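Local coordinates for peptide ABC transporter, peptide-binding protein (Thermus thermophilus, PDB 2D5W) that binds oligopeptides, here a pentapeptide, and probably delivers them to an ABC transporter for import across the membrane, at residues G21-V26 and N191-F196; Y107-K112 and E165-K170; G115-N120 and K184-Y189; K159-P164 and G205-S210. One frame throughout, in Å; residues are numbered along the deposited sequence.

Contact 1 of 4, residues G21-V26 and N191-F196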
loop_
_atom_site.group_PDB
_atom_site.type_symbol
_atom_site.label_atom_id
_atom_site.label_comp_id
_atom_site.label_asym_id
_atom_site.label_seq_id
_atom_site.Cartn_x
_atom_site.Cartn_y
_atom_site.Cartn_z
ATOM N N GLY A 21 -8.919 -7.973 11.742
ATOM C CA GLY A 21 -9.979 -8.746 11.110
ATOM C C GLY A 21 -10.206 -8.506 9.629
ATOM O O GLY A 21 -10.805 -9.340 8.949
ATOM N N ASP A 22 -9.733 -7.368 9.133
ATOM C CA ASP A 22 -9.876 -6.983 7.722
ATOM C C ASP A 22 -8.715 -7.636 6.966
ATOM O O ASP A 22 -7.922 -6.959 6.305
ATOM C CB ASP A 22 -9.808 -5.449 7.648
ATOM C CG ASP A 22 -9.956 -4.899 6.244
ATOM O OD1 ASP A 22 -10.768 -5.425 5.456
ATOM O OD2 ASP A 22 -9.265 -3.902 5.942
ATOM N N PHE A 23 -8.644 -8.965 7.040
ATOM C CA PHE A 23 -7.530 -9.699 6.456
ATOM C C PHE A 23 -7.357 -9.709 4.946
ATOM O O PHE A 23 -6.297 -10.094 4.457
ATOM C CB PHE A 23 -7.458 -11.124 7.049
ATOM C CG PHE A 23 -8.581 -12.039 6.642
ATOM C CD1 PHE A 23 -8.550 -12.696 5.416
ATOM C CD2 PHE A 23 -9.632 -12.301 7.514
ATOM C CE1 PHE A 23 -9.548 -13.604 5.066
ATOM C CE2 PHE A 23 -10.635 -13.211 7.171
ATOM C CZ PHE A 23 -10.588 -13.863 5.945
ATOM N N LEU A 24 -8.376 -9.284 4.204
ATOM C CA LEU A 24 -8.242 -9.190 2.753
ATOM C C LEU A 24 -7.984 -7.722 2.400
ATOM O O LEU A 24 -7.841 -7.367 1.232
ATOM C CB LEU A 24 -9.497 -9.699 2.040
ATOM C CG LEU A 24 -9.733 -11.213 2.124
ATOM C CD1 LEU A 24 -10.985 -11.571 1.339
ATOM C CD2 LEU A 24 -8.527 -11.971 1.583
ATOM N N ARG A 25 -7.926 -6.875 3.426
ATOM C CA ARG A 25 -7.645 -5.449 3.268
ATOM C C ARG A 25 -8.643 -4.719 2.382
ATOM O O ARG A 25 -8.287 -3.749 1.702
ATOM C CB ARG A 25 -6.225 -5.267 2.720
ATOM C CG ARG A 25 -5.176 -5.969 3.573
ATOM C CD ARG A 25 -3.795 -5.942 2.943
ATOM N NE ARG A 25 -2.815 -6.608 3.797
ATOM C CZ ARG A 25 -1.526 -6.744 3.498
ATOM N NH1 ARG A 25 -1.051 -6.263 2.357
ATOM N NH2 ARG A 25 -0.711 -7.359 4.345
ATOM N N VAL A 26 -9.897 -5.161 2.411
ATOM C CA VAL A 26 -10.921 -4.539 1.583
ATOM C C VAL A 26 -11.458 -3.237 2.171
ATOM O O VAL A 26 -11.923 -2.376 1.426
ATOM C CB VAL A 26 -12.098 -5.505 1.309
ATOM C CG1 VAL A 26 -11.569 -6.810 0.724
ATOM C CG2 VAL A 26 -12.882 -5.762 2.581
ATOM N N ASN A 191 -19.453 -5.609 6.803
ATOM C CA ASN A 191 -19.881 -5.805 8.183
ATOM C C ASN A 191 -19.263 -7.047 8.810
ATOM O O ASN A 191 -19.020 -7.078 10.014
ATOM C CB ASN A 191 -21.410 -5.859 8.272
ATOM C CG ASN A 191 -22.053 -4.509 8.008
ATOM O OD1 ASN A 191 -21.388 -3.474 8.059
ATOM N ND2 ASN A 191 -23.353 -4.513 7.740
ATOM N N PHE A 192 -19.004 -8.064 7.997
ATOM C CA PHE A 192 -18.377 -9.285 8.488
ATOM C C PHE A 192 -17.004 -8.936 9.068
ATOM O O PHE A 192 -16.707 -9.250 10.220
ATOM C CB PHE A 192 -18.228 -10.294 7.344
ATOM C CG PHE A 192 -17.299 -11.436 7.652
ATOM C CD1 PHE A 192 -17.559 -12.305 8.708
ATOM C CD2 PHE A 192 -16.161 -11.641 6.883
ATOM C CE1 PHE A 192 -16.692 -13.363 8.991
ATOM C CE2 PHE A 192 -15.293 -12.691 7.156
ATOM C CZ PHE A 192 -15.560 -13.553 8.213
ATOM N N PHE A 193 -16.168 -8.277 8.272
ATOM C CA PHE A 193 -14.836 -7.907 8.739
ATOM C C PHE A 193 -14.889 -6.922 9.906
ATOM O O PHE A 193 -14.107 -7.034 10.853
ATOM C CB PHE A 193 -14.019 -7.312 7.588
ATOM C CG PHE A 193 -13.809 -8.262 6.443
ATOM C CD1 PHE A 193 -13.060 -9.425 6.609
ATOM C CD2 PHE A 193 -14.383 -8.007 5.202
ATOM C CE1 PHE A 193 -12.888 -10.324 5.554
ATOM C CE2 PHE A 193 -14.218 -8.898 4.141
ATOM C CZ PHE A 193 -13.470 -10.059 4.319
ATOM N N LEU A 194 -15.816 -5.971 9.855
ATOM C CA LEU A 194 -15.927 -4.976 10.919
ATOM C C LEU A 194 -16.199 -5.573 12.297
ATOM O O LEU A 194 -15.770 -5.018 13.306
ATOM C CB LEU A 194 -17.000 -3.939 10.573
ATOM C CG LEU A 194 -16.618 -2.990 9.431
ATOM C CD1 LEU A 194 -17.812 -2.129 9.052
ATOM C CD2 LEU A 194 -15.437 -2.120 9.854
ATOM N N LYS A 195 -16.905 -6.698 12.350
ATOM C CA LYS A 195 -17.182 -7.334 13.634
ATOM C C LYS A 195 -15.891 -7.774 14.320
ATOM O O LYS A 195 -15.854 -7.970 15.536
ATOM C CB LYS A 195 -18.095 -8.549 13.446
ATOM C CG LYS A 195 -19.556 -8.200 13.230
ATOM C CD LYS A 195 -20.418 -9.451 13.180
ATOM C CE LYS A 195 -21.886 -9.095 13.011
ATOM N NZ LYS A 195 -22.126 -8.292 11.777
ATOM N N PHE A 196 -14.831 -7.916 13.535
ATOM C CA PHE A 196 -13.536 -8.362 14.045
ATOM C C PHE A 196 -12.420 -7.345 13.815
ATOM O O PHE A 196 -11.243 -7.704 13.899
ATOM C CB PHE A 196 -13.128 -9.656 13.334
ATOM C CG PHE A 196 -14.106 -10.784 13.488
ATOM C CD1 PHE A 196 -14.024 -11.649 14.572
ATOM C CD2 PHE A 196 -15.102 -10.990 12.537
ATOM C CE1 PHE A 196 -14.920 -12.709 14.710
ATOM C CE2 PHE A 196 -16.003 -12.048 12.666
ATOM C CZ PHE A 196 -15.911 -12.908 13.752
#
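The ring of Phe-193 presents its edge to the face of Phe-23, an edge-to-face (T-shaped) pair with planes at 88° and centroids 5.6 Å apart. Phe-193 CE1 stands over the Phe-23 ring toward its rim, 4.0 Å from Phe-23 CE2. Another part of the same Phe-193 edge meets a backbone carbonyl, Gly-21 O, 3.3 Å from Phe-193 CD1; the slightly positive rim probably suits such an oxygen. Obliquely to this ring come Leu-24 CD1 and Val-26 CG2, the latter 3.7 Å from Phe-193 CE2, while Phe-192 CD2 of the same helix covers one face. Phe-193 CG sits beside its backbone N, opposite the carbonyl carbon (chi1 -61°), which directs the ring off the helix into the curl of residues 21-26. That curl contains a type I beta turn from Asp-22 to Arg-25; Asp-22 OD1 and OD2 accept hydrogen bonds from Ile-27 N and Ser-28 N, and OD2 forms a salt bridge with Lys-33. Gly-21 CA is 3.2 Å from Phe-196 O in a CA-H...O contact, where a side chain would collide. The whole is a buried aromatic knob gripped by a turn-bearing loop, in a periplasmic-binding-protein fold of the solute-binding protein 5 family.

Contact 2 of 4, residues Y107-K112 and E165-K170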
loop_
_atom_site.group_PDB
_atom_site.type_symbol
_atom_site.label_atom_id
_atom_site.label_comp_id
_atom_site.label_asym_id
_atom_site.label_seq_id
_atom_site.Cartn_x
_atom_site.Cartn_y
_atom_site.Cartn_z
ATOM N N TYR A 107 -9.346 -18.848 4.598
ATOM C CA TYR A 107 -8.868 -17.650 3.911
ATOM C C TYR A 107 -9.305 -17.681 2.441
ATOM O O TYR A 107 -9.826 -16.694 1.912
ATOM C CB TYR A 107 -7.341 -17.597 4.003
ATOM C CG TYR A 107 -6.684 -16.449 3.268
ATOM C CD1 TYR A 107 -6.476 -15.220 3.893
ATOM C CD2 TYR A 107 -6.256 -16.599 1.949
ATOM C CE1 TYR A 107 -5.853 -14.172 3.220
ATOM C CE2 TYR A 107 -5.635 -15.557 1.269
ATOM C CZ TYR A 107 -5.436 -14.349 1.910
ATOM O OH TYR A 107 -4.814 -13.319 1.242
ATOM N N PHE A 108 -9.091 -18.815 1.781
ATOM C CA PHE A 108 -9.467 -18.942 0.381
ATOM C C PHE A 108 -10.966 -18.867 0.128
ATOM O O PHE A 108 -11.399 -18.288 -0.869
ATOM C CB PHE A 108 -8.890 -20.229 -0.220
ATOM C CG PHE A 108 -7.525 -20.048 -0.812
ATOM C CD1 PHE A 108 -6.394 -20.036 -0.002
ATOM C CD2 PHE A 108 -7.376 -19.815 -2.177
ATOM C CE1 PHE A 108 -5.132 -19.791 -0.540
ATOM C CE2 PHE A 108 -6.120 -19.568 -2.725
ATOM C CZ PHE A 108 -4.997 -19.555 -1.907
ATOM N N GLU A 109 -11.765 -19.433 1.024
ATOM C CA GLU A 109 -13.207 -19.390 0.840
ATOM C C GLU A 109 -13.717 -17.948 0.871
ATOM O O GLU A 109 -14.573 -17.564 0.074
ATOM C CB GLU A 109 -13.899 -20.216 1.920
ATOM C CG GLU A 109 -15.392 -20.366 1.716
ATOM C CD GLU A 109 -15.997 -21.374 2.668
ATOM O OE1 GLU A 109 -15.756 -22.587 2.485
ATOM O OE2 GLU A 109 -16.700 -20.953 3.603
ATOM N N VAL A 110 -13.186 -17.145 1.786
ATOM C CA VAL A 110 -13.605 -15.754 1.890
ATOM C C VAL A 110 -13.142 -14.959 0.664
ATOM O O VAL A 110 -13.911 -14.190 0.088
ATOM C CB VAL A 110 -13.062 -15.113 3.191
ATOM C CG1 VAL A 110 -13.462 -13.642 3.264
ATOM C CG2 VAL A 110 -13.612 -15.867 4.399
ATOM N N GLY A 111 -11.895 -15.160 0.248
ATOM C CA GLY A 111 -11.392 -14.441 -0.911
ATOM C C GLY A 111 -12.112 -14.811 -2.197
ATOM O O GLY A 111 -12.236 -13.985 -3.103
ATOM N N LYS A 112 -12.592 -16.050 -2.275
ATOM C CA LYS A 112 -13.292 -16.556 -3.458
ATOM C C LYS A 112 -14.780 -16.227 -3.493
ATOM O O LYS A 112 -15.442 -16.460 -4.506
ATOM C CB LYS A 112 -13.137 -18.078 -3.542
ATOM C CG LYS A 112 -11.740 -18.565 -3.857
ATOM C CD LYS A 112 -11.431 -18.410 -5.329
ATOM C CE LYS A 112 -10.080 -19.014 -5.659
ATOM N NZ LYS A 112 -9.798 -18.961 -7.119
ATOM N N GLU A 165 -19.212 -16.965 12.233
ATOM C CA GLU A 165 -19.895 -15.802 11.686
ATOM C C GLU A 165 -19.893 -15.859 10.160
ATOM O O GLU A 165 -20.885 -15.511 9.520
ATOM C CB GLU A 165 -19.234 -14.505 12.155
ATOM C CG GLU A 165 -19.872 -13.248 11.571
ATOM C CD GLU A 165 -21.283 -13.003 12.074
ATOM O OE1 GLU A 165 -21.982 -12.153 11.484
ATOM O OE2 GLU A 165 -21.695 -13.649 13.060
ATOM N N TRP A 166 -18.783 -16.305 9.579
ATOM C CA TRP A 166 -18.686 -16.404 8.127
ATOM C C TRP A 166 -19.783 -17.310 7.571
ATOM O O TRP A 166 -20.373 -17.014 6.534
ATOM C CB TRP A 166 -17.308 -16.934 7.717
ATOM C CG TRP A 166 -17.194 -17.220 6.243
ATOM C CD1 TRP A 166 -16.971 -18.435 5.659
ATOM C CD2 TRP A 166 -17.333 -16.279 5.167
ATOM N NE1 TRP A 166 -16.964 -18.310 4.290
ATOM C CE2 TRP A 166 -17.184 -16.999 3.960
ATOM C CE3 TRP A 166 -17.570 -14.898 5.106
ATOM C CZ2 TRP A 166 -17.264 -16.386 2.705
ATOM C CZ3 TRP A 166 -17.651 -14.287 3.853
ATOM C CH2 TRP A 166 -17.496 -15.034 2.672
ATOM N N GLU A 167 -20.063 -18.412 8.261
ATOM C CA GLU A 167 -21.105 -19.323 7.797
ATOM C C GLU A 167 -22.449 -18.603 7.758
ATOM O O GLU A 167 -23.251 -18.810 6.843
ATOM C CB GLU A 167 -21.191 -20.552 8.706
ATOM C CG GLU A 167 -19.980 -21.469 8.627
ATOM C CD GLU A 167 -19.700 -21.946 7.213
ATOM O OE1 GLU A 167 -20.642 -22.437 6.553
ATOM O OE2 GLU A 167 -18.541 -21.834 6.764
ATOM N N ARG A 168 -22.694 -17.749 8.747
ATOM C CA ARG A 168 -23.938 -16.995 8.785
ATOM C C ARG A 168 -23.963 -15.978 7.648
ATOM O O ARG A 168 -24.997 -15.771 7.010
ATOM C CB ARG A 168 -24.095 -16.282 10.131
ATOM C CG ARG A 168 -24.380 -17.226 11.294
ATOM C CD ARG A 168 -24.756 -16.461 12.554
ATOM N NE ARG A 168 -23.599 -15.876 13.225
ATOM C CZ ARG A 168 -22.745 -16.561 13.979
ATOM N NH1 ARG A 168 -22.916 -17.863 14.162
ATOM N NH2 ARG A 168 -21.719 -15.945 14.551
ATOM N N VAL A 169 -22.819 -15.351 7.390
ATOM C CA VAL A 169 -22.709 -14.368 6.320
ATOM C C VAL A 169 -22.960 -15.038 4.971
ATOM O O VAL A 169 -23.687 -14.503 4.136
ATOM C CB VAL A 169 -21.313 -13.694 6.332
ATOM C CG1 VAL A 169 -21.144 -12.796 5.108
ATOM C CG2 VAL A 169 -21.154 -12.878 7.610
ATOM N N LYS A 170 -22.369 -16.211 4.762
ATOM C CA LYS A 170 -22.560 -16.940 3.511
ATOM C C LYS A 170 -24.030 -17.266 3.290
ATOM O O LYS A 170 -24.545 -17.134 2.178
ATOM C CB LYS A 170 -21.764 -18.246 3.510
ATOM C CG LYS A 170 -20.273 -18.077 3.328
ATOM C CD LYS A 170 -19.606 -19.410 3.004
ATOM C CE LYS A 170 -19.804 -20.430 4.114
ATOM N NZ LYS A 170 -19.178 -21.738 3.770
HETATM O O HOH W 1 -17.047 -24.118 4.683
#
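Glu-109 and Val-110 meet Trp-166 between helices 101-112 and 159-173, whose short segments run in the same general direction, 27° apart, with axes 11.9 Å from each other; large side chains bridge so wide a gap. Trp-166 lies between Val-110 CG2, over the centre of one face in a CH-pi contact (3.8 Å to the six-membered ring centroid), and Lys-170 CG on the opposite face. With Glu-109 CG trans to the backbone N (chi1 -173°) and the chain extended, OE2 reaches the indole edge and accepts a hydrogen bond from Trp-166 NE1 (2.7 Å), bent to 140°, in the ring plane, through its anti lone pair. Lys-170 NZ forms a salt bridge with the same Glu-109 OE2, 2.6 Å away, from above the carboxylate plane, and a second with Glu-167 OE2, so the lysine probably offsets the two neighbouring acids. A leucine in place of Trp-166 would probably leave Glu-109 OE2 without its indole donor and open a gap beside Val-110. Such an arrangement is a salt-bridge network at the rim of a helix-helix interface, with an aromatic slab filling its buried side.

Contact 3 of 4, residues G115-N120 and K184-Y189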
loop_
_atom_site.group_PDB
_atom_site.type_symbol
_atom_site.label_atom_id
_atom_site.label_comp_id
_atom_site.label_asym_id
_atom_site.label_seq_id
_atom_site.Cartn_x
_atom_site.Cartn_y
_atom_site.Cartn_z
ATOM N N GLY A 115 -18.529 -11.466 -5.326
ATOM C CA GLY A 115 -18.866 -10.124 -4.898
ATOM C C GLY A 115 -18.013 -9.575 -3.768
ATOM O O GLY A 115 -18.257 -8.463 -3.310
ATOM N N MET A 116 -17.038 -10.349 -3.296
ATOM C CA MET A 116 -16.145 -9.883 -2.236
ATOM C C MET A 116 -15.369 -8.718 -2.860
ATOM O O MET A 116 -14.812 -8.859 -3.947
ATOM C CB MET A 116 -15.191 -11.009 -1.831
ATOM C CG MET A 116 -14.240 -10.686 -0.681
ATOM S SD MET A 116 -15.052 -10.320 0.891
ATOM C CE MET A 116 -15.967 -11.841 1.176
ATOM N N PRO A 117 -15.328 -7.551 -2.189
ATOM C CA PRO A 117 -14.607 -6.397 -2.743
ATOM C C PRO A 117 -13.086 -6.491 -2.653
ATOM O O PRO A 117 -12.434 -5.621 -2.072
ATOM C CB PRO A 117 -15.173 -5.228 -1.939
ATOM C CG PRO A 117 -15.396 -5.841 -0.594
ATOM C CD PRO A 117 -16.007 -7.192 -0.929
ATOM N N VAL A 118 -12.521 -7.534 -3.250
ATOM C CA VAL A 118 -11.079 -7.737 -3.213
ATOM C C VAL A 118 -10.295 -6.694 -4.008
ATOM O O VAL A 118 -10.772 -6.153 -5.010
ATOM C CB VAL A 118 -10.700 -9.153 -3.726
ATOM C CG1 VAL A 118 -11.320 -10.219 -2.818
ATOM C CG2 VAL A 118 -11.173 -9.341 -5.168
ATOM N N LEU A 119 -9.080 -6.426 -3.541
ATOM C CA LEU A 119 -8.179 -5.469 -4.174
ATOM C C LEU A 119 -7.623 -5.995 -5.487
ATOM O O LEU A 119 -7.378 -5.229 -6.415
ATOM C CB LEU A 119 -7.001 -5.172 -3.247
ATOM C CG LEU A 119 -7.278 -4.487 -1.912
ATOM C CD1 LEU A 119 -6.067 -4.633 -0.997
ATOM C CD2 LEU A 119 -7.604 -3.023 -2.156
ATOM N N ASN A 120 -7.403 -7.303 -5.551
ATOM C CA ASN A 120 -6.849 -7.922 -6.749
ATOM C C ASN A 120 -7.696 -9.088 -7.228
ATOM O O ASN A 120 -7.423 -10.249 -6.911
ATOM C CB ASN A 120 -5.408 -8.386 -6.497
ATOM C CG ASN A 120 -5.199 -8.922 -5.096
ATOM O OD1 ASN A 120 -5.271 -8.176 -4.118
ATOM N ND2 ASN A 120 -4.934 -10.220 -4.990
ATOM N N LYS A 184 -26.009 -3.975 -1.248
ATOM C CA LYS A 184 -26.317 -4.776 -0.070
ATOM C C LYS A 184 -25.276 -5.863 0.162
ATOM O O LYS A 184 -24.910 -6.146 1.303
ATOM C CB LYS A 184 -27.710 -5.401 -0.210
ATOM C CG LYS A 184 -28.854 -4.409 -0.006
ATOM C CD LYS A 184 -28.728 -3.201 -0.924
ATOM C CE LYS A 184 -29.732 -2.116 -0.563
ATOM N NZ LYS A 184 -29.530 -0.887 -1.382
ATOM N N LEU A 185 -24.791 -6.462 -0.921
ATOM C CA LEU A 185 -23.788 -7.514 -0.814
ATOM C C LEU A 185 -22.480 -6.945 -0.263
ATOM O O LEU A 185 -21.826 -7.562 0.582
ATOM C CB LEU A 185 -23.553 -8.151 -2.183
ATOM C CG LEU A 185 -22.614 -9.357 -2.219
ATOM C CD1 LEU A 185 -23.113 -10.454 -1.281
ATOM C CD2 LEU A 185 -22.536 -9.872 -3.642
ATOM N N ASN A 186 -22.105 -5.763 -0.741
ATOM C CA ASN A 186 -20.887 -5.113 -0.273
ATOM C C ASN A 186 -21.006 -4.827 1.225
ATOM O O ASN A 186 -20.067 -5.055 1.987
ATOM C CB ASN A 186 -20.654 -3.814 -1.054
ATOM C CG ASN A 186 -19.423 -3.061 -0.583
ATOM O OD1 ASN A 186 -19.531 -2.048 0.108
ATOM N ND2 ASN A 186 -18.246 -3.558 -0.949
ATOM N N GLU A 187 -22.168 -4.339 1.644
ATOM C CA GLU A 187 -22.398 -4.039 3.052
ATOM C C GLU A 187 -22.293 -5.302 3.902
ATOM O O GLU A 187 -21.718 -5.282 4.992
ATOM C CB GLU A 187 -23.778 -3.401 3.239
ATOM C CG GLU A 187 -24.150 -3.122 4.686
ATOM C CD GLU A 187 -25.449 -2.347 4.815
ATOM O OE1 GLU A 187 -26.479 -2.815 4.285
ATOM O OE2 GLU A 187 -25.437 -1.269 5.448
ATOM N N LEU A 188 -22.850 -6.400 3.400
ATOM C CA LEU A 188 -22.815 -7.665 4.120
ATOM C C LEU A 188 -21.381 -8.095 4.404
ATOM O O LEU A 188 -21.041 -8.459 5.530
ATOM C CB LEU A 188 -23.517 -8.755 3.307
ATOM C CG LEU A 188 -23.632 -10.124 3.977
ATOM C CD1 LEU A 188 -24.697 -10.081 5.062
ATOM C CD2 LEU A 188 -23.992 -11.165 2.934
ATOM N N TYR A 189 -20.538 -8.056 3.380
ATOM C CA TYR A 189 -19.153 -8.462 3.555
ATOM C C TYR A 189 -18.346 -7.477 4.396
ATOM O O TYR A 189 -17.519 -7.896 5.204
ATOM C CB TYR A 189 -18.487 -8.692 2.196
ATOM C CG TYR A 189 -19.032 -9.892 1.447
ATOM C CD1 TYR A 189 -19.333 -11.080 2.116
ATOM C CD2 TYR A 189 -19.205 -9.854 0.063
ATOM C CE1 TYR A 189 -19.790 -12.202 1.424
ATOM C CE2 TYR A 189 -19.658 -10.970 -0.636
ATOM C CZ TYR A 189 -19.948 -12.137 0.049
ATOM O OH TYR A 189 -20.389 -13.245 -0.640
HETATM O O HOH W 2 -18.559 -5.841 -2.897
#
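Two bends, at chi2 (62°) and chi3 (59°), fold the Met-116 chain back so that its methyl lies on the ring of Tyr-189, whose own CG lies beside the backbone N. The result is a Met-aromatic contact joining the loop 115-120 to helix 182-194. Met-116 CE stands over one face, 3.6 Å from the ring centroid and 15° off the normal, a CH-pi approach; the sulfur is oblique to the ring, with Met-116 SD 4.5 Å from the Tyr-189 centroid. Trp-166 packs against the same methionine. Gly-115 O merely lies at the Tyr-189 edge near CD2, whereas the hydroxyl of this tyrosine makes a polar tie, a hydrogen bond to Lys-114 O. Gly-115 itself has a positive phi, which favours glycine, and a side chain there would run into Leu-185 CD2, now 3.9 Å from Gly-115 CA. At Pro-117, the centre of an inverse gamma turn, CB and CG rest against the amide nitrogen of Asn-186, with Pro-117 CB 3.6 Å from Asn-186 ND2. The same amide nitrogen has a polar role as well: a water donates to Gly-115 O at 2.7 Å and accepts from Asn-186 ND2 at 3.0 Å.

Contact 4 of 4, residues K159-P164 and G205-S210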
loop_
_atom_site.group_PDB
_atom_site.type_symbol
_atom_site.label_atom_id
_atom_site.label_comp_id
_atom_site.label_asym_id
_atom_site.label_seq_id
_atom_site.Cartn_x
_atom_site.Cartn_y
_atom_site.Cartn_z
ATOM N N LYS A 159 -9.855 -19.487 11.425
ATOM C CA LYS A 159 -11.156 -20.092 11.203
ATOM C C LYS A 159 -11.956 -20.332 12.478
ATOM O O LYS A 159 -13.162 -20.091 12.500
ATOM C CB LYS A 159 -10.998 -21.414 10.450
ATOM C CG LYS A 159 -12.314 -22.118 10.161
ATOM C CD LYS A 159 -12.079 -23.494 9.560
ATOM C CE LYS A 159 -13.382 -24.261 9.402
ATOM N NZ LYS A 159 -13.149 -25.614 8.828
ATOM N N HIS A 160 -11.302 -20.807 13.537
ATOM C CA HIS A 160 -12.032 -21.082 14.770
ATOM C C HIS A 160 -12.635 -19.825 15.383
ATOM O O HIS A 160 -13.578 -19.902 16.165
ATOM C CB HIS A 160 -11.145 -21.813 15.798
ATOM C CG HIS A 160 -10.044 -20.980 16.383
ATOM N ND1 HIS A 160 -8.914 -20.629 15.676
ATOM C CD2 HIS A 160 -9.880 -20.472 17.629
ATOM C CE1 HIS A 160 -8.101 -19.944 16.460
ATOM N NE2 HIS A 160 -8.662 -19.836 17.651
ATOM N N ILE A 161 -12.107 -18.666 15.004
ATOM C CA ILE A 161 -12.602 -17.392 15.516
ATOM C C ILE A 161 -13.635 -16.746 14.596
ATOM O O ILE A 161 -14.705 -16.332 15.043
ATOM C CB ILE A 161 -11.440 -16.381 15.710
ATOM C CG1 ILE A 161 -10.470 -16.890 16.780
ATOM C CG2 ILE A 161 -11.992 -14.999 16.057
ATOM C CD1 ILE A 161 -11.085 -17.064 18.162
ATOM N N MET A 162 -13.316 -16.676 13.308
ATOM C CA MET A 162 -14.185 -16.020 12.336
ATOM C C MET A 162 -15.121 -16.918 11.535
ATOM O O MET A 162 -16.077 -16.432 10.934
ATOM C CB MET A 162 -13.320 -15.216 11.359
ATOM C CG MET A 162 -12.352 -14.248 12.031
ATOM S SD MET A 162 -11.243 -13.437 10.858
ATOM C CE MET A 162 -12.290 -12.104 10.275
ATOM N N GLY A 163 -14.835 -18.216 11.529
ATOM C CA GLY A 163 -15.631 -19.173 10.773
ATOM C C GLY A 163 -17.118 -19.220 11.068
ATOM O O GLY A 163 -17.930 -19.196 10.140
ATOM N N PRO A 164 -17.517 -19.303 12.343
ATOM C CA PRO A 164 -18.948 -19.351 12.662
ATOM C C PRO A 164 -19.730 -18.178 12.069
ATOM O O PRO A 164 -20.789 -18.364 11.468
ATOM C CB PRO A 164 -18.956 -19.363 14.188
ATOM C CG PRO A 164 -17.701 -20.128 14.510
ATOM C CD PRO A 164 -16.701 -19.516 13.553
ATOM N N GLY A 205 -11.378 -8.637 22.804
ATOM C CA GLY A 205 -10.855 -9.935 22.400
ATOM C C GLY A 205 -11.435 -10.598 21.166
ATOM O O GLY A 205 -11.415 -11.826 21.059
ATOM N N ALA A 206 -11.909 -9.806 20.213
ATOM C CA ALA A 206 -12.514 -10.356 19.002
ATOM C C ALA A 206 -11.573 -11.172 18.121
ATOM O O ALA A 206 -12.021 -12.067 17.405
ATOM C CB ALA A 206 -13.132 -9.232 18.176
ATOM N N MET A 207 -10.280 -10.870 18.157
ATOM C CA MET A 207 -9.323 -11.587 17.323
ATOM C C MET A 207 -8.215 -12.284 18.099
ATOM O O MET A 207 -8.031 -12.055 19.298
ATOM C CB MET A 207 -8.679 -10.621 16.320
ATOM C CG MET A 207 -9.549 -10.263 15.124
ATOM S SD MET A 207 -9.863 -11.689 14.045
ATOM C CE MET A 207 -8.290 -11.795 13.155
ATOM N N VAL A 208 -7.502 -13.162 17.394
ATOM C CA VAL A 208 -6.339 -13.848 17.939
ATOM C C VAL A 208 -5.210 -13.526 16.965
ATOM O O VAL A 208 -5.469 -13.122 15.823
ATOM C CB VAL A 208 -6.535 -15.371 18.097
ATOM C CG1 VAL A 208 -7.590 -15.634 19.172
ATOM C CG2 VAL A 208 -6.913 -16.003 16.778
ATOM N N TYR A 209 -3.975 -13.726 17.410
ATOM C CA TYR A 209 -2.800 -13.325 16.653
ATOM C C TYR A 209 -1.771 -14.416 16.415
ATOM O O TYR A 209 -1.549 -15.262 17.272
ATOM C CB TYR A 209 -2.195 -12.139 17.407
ATOM C CG TYR A 209 -3.247 -11.078 17.671
ATOM C CD1 TYR A 209 -3.570 -10.146 16.688
ATOM C CD2 TYR A 209 -4.011 -11.083 18.844
ATOM C CE1 TYR A 209 -4.617 -9.256 16.849
ATOM C CE2 TYR A 209 -5.076 -10.189 19.014
ATOM C CZ TYR A 209 -5.370 -9.279 18.003
ATOM O OH TYR A 209 -6.421 -8.398 18.123
ATOM N N SER A 210 -1.125 -14.376 15.253
ATOM C CA SER A 210 -0.135 -15.386 14.884
ATOM C C SER A 210 1.301 -14.879 14.857
ATOM O O SER A 210 2.227 -15.659 14.639
ATOM C CB SER A 210 -0.465 -15.930 13.501
ATOM O OG SER A 210 -0.408 -14.872 12.558
#
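Ile-161, on the first turns of helix 159-173, is the main bump of this contact, and it faces the loop 205-210 just after a Schellman motif has closed helix 199-203 at Gly-205. Its hollow is walled by Ala-206 O and the Val-208 methyls, with Met-207 SD also near, 4.4 Å from Ile-161 CG2. The two branches divide the work. CG2, trans to the backbone N, presses on the backbone of the loop, 3.2 Å from Ala-206 O, whereas CG1 and CD1 cross the two Val-208 methyls at a slant, with Ile-161 CG1 3.7 Å from Val-208 CG2. That same valine methyl also fits obliquely beside the ring of His-160, 4.1 Å from CE1; NE2, next to CE1, hydrogen-bonds to Asp-95. An alanine here, lacking CG1, CG2 and CD1, would probably leave a gap in front of Val-208 and beside the Ala-206 carbonyl. On the other flank two methionines meet. The chi2 bend of Met-207 (-66°) brings its SD to the helix, 3.9 Å from Met-162 SD, and the chi3 bend turns Met-207 CE to 4.1 Å from Met-162 SD.

The four contacts illustrate how a few helices and the loops between them pack around a shared centre. Contact 1 touches each of the other three: its centre lies about 11 Å from those of contacts 2 and 4 and about 10 Å from that of contact 3. Phe-193 CE2 touches Met-116 SD at 3.6 Å, and Gly-21 O lies 3.4 Å from Met-162 CE. Helix 182-194 serves contacts 1 and 3, helix 159-173 contacts 2 and 4; Met-116 CE reaches Trp-166 CH2 at 3.8 Å. Contacts 3 and 4 remain apart, centres about 20 Å and nearest atoms about 8 Å. The bound peptide packs against Arg-25 of contact 1 and against Leu-119 and Asn-120 of contact 3, so these loops reach the binding site.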